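Local coordinates for protein 7,8-dihydro-6-hydroxymethylpterin pyrophosphokinase-dihydropteroate synthase (Plasmodium falciparum, PDB 6JWY) that probably catalyses two successive steps of folate biosynthesis, pyrophosphorylation of 6-hydroxymethyl-7,8-dihydropterin by ATP and condensation of the product with 4-aminobenzoate, at residues Asn100-Asp105 / Ile513-Lys518. The protein carries 1 engineered substitution. Sequence-based numbering, arbitrary orientation.
Sequences NKELID and IIKLLK
K101 reaches across to the 513-518 turn and gives its ammonium group to two backbone carbonyls: NZ lies 2.7 Å from O of K515 and 3.1 Å from O of K518. NZ lies 35° above the plane of the K518 carbonyl and is tilted 26° from that of K515. A bend at chi3 (78°) in an otherwise extended chain carries NZ to both oxygens. The K515 carbonyl also takes a weak bond from the amide of K518.

The charged pair runs the other way. K515, extended beyond CG, passes alongside O of K101, with CE 3.7 Å from that oxygen, and its NZ meets OE2 of E102 at 3.0 Å on the syn side but well out of the carboxylate plane; the same ammonium also forms a salt bridge with E512, its stronger partner.

Segment 513-518 lies in the loop between strands 500-503 and 525-529 of the TIM-barrel-type pterin-binding domain, so a long loop of the N-terminal, HPPK-containing part is fastened here to the synthase part. A bound calcium ion lies about 7 Å from the K518 side chain.

The apolar contact is small: CD2 of L103 rests against CB of I514 at 4.0 Å, the two side chains nearly perpendicular, with F561 and L562 of helix 547-564 also packing on I514.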
loop_
_atom_site.group_PDB
_atom_site.type_symbol
_atom_site.label_atom_id
_atom_site.label_comp_id
_atom_site.label_asym_id
_atom_site.label_seq_id
_atom_site.Cartn_x
_atom_site.Cartn_y
_atom_site.Cartn_z
ATOM N N ASN A 100 -9.540 21.797 40.931
ATOM C CA ASN A 100 -9.086 22.999 40.260
ATOM C C ASN A 100 -8.995 22.710 38.764
ATOM O O ASN A 100 -8.105 21.984 38.317
ATOM C CB ASN A 100 -7.783 23.529 40.862
ATOM C CG ASN A 100 -7.921 23.915 42.322
ATOM O OD1 ASN A 100 -8.913 24.517 42.736
ATOM N ND2 ASN A 100 -6.923 23.575 43.127
ATOM N N LYS A 101 -9.923 23.278 37.986
ATOM C CA LYS A 101 -9.894 23.049 36.556
ATOM C C LYS A 101 -8.971 24.046 35.858
ATOM O O LYS A 101 -8.768 23.911 34.666
ATOM C CB LYS A 101 -11.295 23.061 35.944
ATOM C CG LYS A 101 -12.254 21.983 36.442
ATOM C CD LYS A 101 -13.497 21.875 35.568
ATOM C CE LYS A 101 -13.230 21.109 34.281
ATOM N NZ LYS A 101 -14.338 21.200 33.297
ATOM N N GLU A 102 -8.361 25.013 36.569
ATOM C CA GLU A 102 -7.512 25.965 35.868
ATOM C C GLU A 102 -6.483 25.212 35.039
ATOM O O GLU A 102 -5.977 24.181 35.463
ATOM C CB GLU A 102 -6.727 26.883 36.804
ATOM C CG GLU A 102 -7.547 28.007 37.391
ATOM C CD GLU A 102 -8.177 28.940 36.369
ATOM O OE1 GLU A 102 -7.443 29.778 35.842
ATOM O OE2 GLU A 102 -9.389 28.789 36.069
ATOM N N LEU A 103 -6.122 25.778 33.894
ATOM C CA LEU A 103 -5.071 25.222 33.069
ATOM C C LEU A 103 -3.718 25.409 33.747
ATOM O O LEU A 103 -3.525 26.416 34.426
ATOM C CB LEU A 103 -5.128 25.935 31.722
ATOM C CG LEU A 103 -6.357 25.580 30.891
ATOM C CD1 LEU A 103 -6.491 26.560 29.748
ATOM C CD2 LEU A 103 -6.253 24.170 30.336
ATOM N N ILE A 104 -2.804 24.440 33.553
ATOM C CA ILE A 104 -1.417 24.543 33.997
ATOM C C ILE A 104 -0.514 24.254 32.801
ATOM O O ILE A 104 -0.946 23.572 31.867
ATOM C CB ILE A 104 -1.144 23.540 35.138
ATOM C CG1 ILE A 104 -1.117 22.109 34.585
ATOM C CG2 ILE A 104 -2.154 23.734 36.265
ATOM C CD1 ILE A 104 -0.898 21.049 35.619
ATOM N N ASP A 105 0.739 24.731 32.859
ATOM C CA ASP A 105 1.681 24.592 31.750
ATOM C C ASP A 105 2.843 23.698 32.154
ATOM O O ASP A 105 3.664 23.335 31.321
ATOM C CB ASP A 105 2.418 25.892 31.419
ATOM C CG ASP A 105 1.511 27.064 31.130
ATOM O OD1 ASP A 105 0.489 26.866 30.425
ATOM O OD2 ASP A 105 1.823 28.164 31.628
ATOM N N ILE A 513 -11.120 26.373 26.332
ATOM C CA ILE A 513 -11.971 25.369 25.710
ATOM C C ILE A 513 -11.614 23.964 26.224
ATOM O O ILE A 513 -12.482 23.094 26.265
ATOM C CB ILE A 513 -11.898 25.496 24.172
ATOM C CG1 ILE A 513 -13.195 25.076 23.482
ATOM C CG2 ILE A 513 -10.666 24.814 23.578
ATOM C CD1 ILE A 513 -13.375 25.708 22.097
ATOM N N ILE A 514 -10.350 23.742 26.628
ATOM C CA ILE A 514 -9.928 22.460 27.189
ATOM C C ILE A 514 -10.744 22.119 28.443
ATOM O O ILE A 514 -11.055 20.972 28.673
ATOM C CB ILE A 514 -8.400 22.414 27.445
ATOM C CG1 ILE A 514 -7.600 22.573 26.151
ATOM C CG2 ILE A 514 -7.990 21.157 28.198
ATOM C CD1 ILE A 514 -6.184 23.030 26.359
ATOM N N LYS A 515 -11.083 23.095 29.279
ATOM C CA LYS A 515 -11.995 22.829 30.381
ATOM C C LYS A 515 -13.285 22.165 29.887
ATOM O O LYS A 515 -13.872 21.368 30.603
ATOM C CB LYS A 515 -12.382 24.147 31.057
ATOM C CG LYS A 515 -11.358 24.746 32.005
ATOM C CD LYS A 515 -11.687 26.190 32.332
ATOM C CE LYS A 515 -11.042 26.668 33.613
ATOM N NZ LYS A 515 -11.130 28.139 33.743
ATOM N N LEU A 516 -13.751 22.477 28.676
ATOM C CA LEU A 516 -15.062 22.010 28.250
ATOM C C LEU A 516 -15.042 20.551 27.770
ATOM O O LEU A 516 -16.091 19.947 27.535
ATOM C CB LEU A 516 -15.607 22.970 27.186
ATOM C CG LEU A 516 -15.639 24.453 27.588
ATOM C CD1 LEU A 516 -16.126 25.294 26.432
ATOM C CD2 LEU A 516 -16.517 24.716 28.802
ATOM N N LEU A 517 -13.847 19.971 27.638
ATOM C CA LEU A 517 -13.694 18.601 27.186
ATOM C C LEU A 517 -13.949 17.651 28.357
ATOM O O LEU A 517 -14.168 16.465 28.139
ATOM C CB LEU A 517 -12.278 18.438 26.621
ATOM C CG LEU A 517 -11.960 19.249 25.360
ATOM C CD1 LEU A 517 -10.512 19.021 24.909
ATOM C CD2 LEU A 517 -12.962 18.947 24.230
ATOM N N LYS A 518 -13.915 18.175 29.592
ATOM C CA LYS A 518 -14.094 17.357 30.779
ATOM C C LYS A 518 -15.412 17.749 31.443
ATOM O O LYS A 518 -15.669 18.912 31.687
ATOM C CB LYS A 518 -12.941 17.556 31.774
ATOM C CG LYS A 518 -11.519 17.263 31.306
ATOM C CD LYS A 518 -10.466 18.142 31.992
ATOM C CE LYS A 518 -10.014 17.632 33.351
ATOM N NZ LYS A 518 -9.643 18.724 34.297
#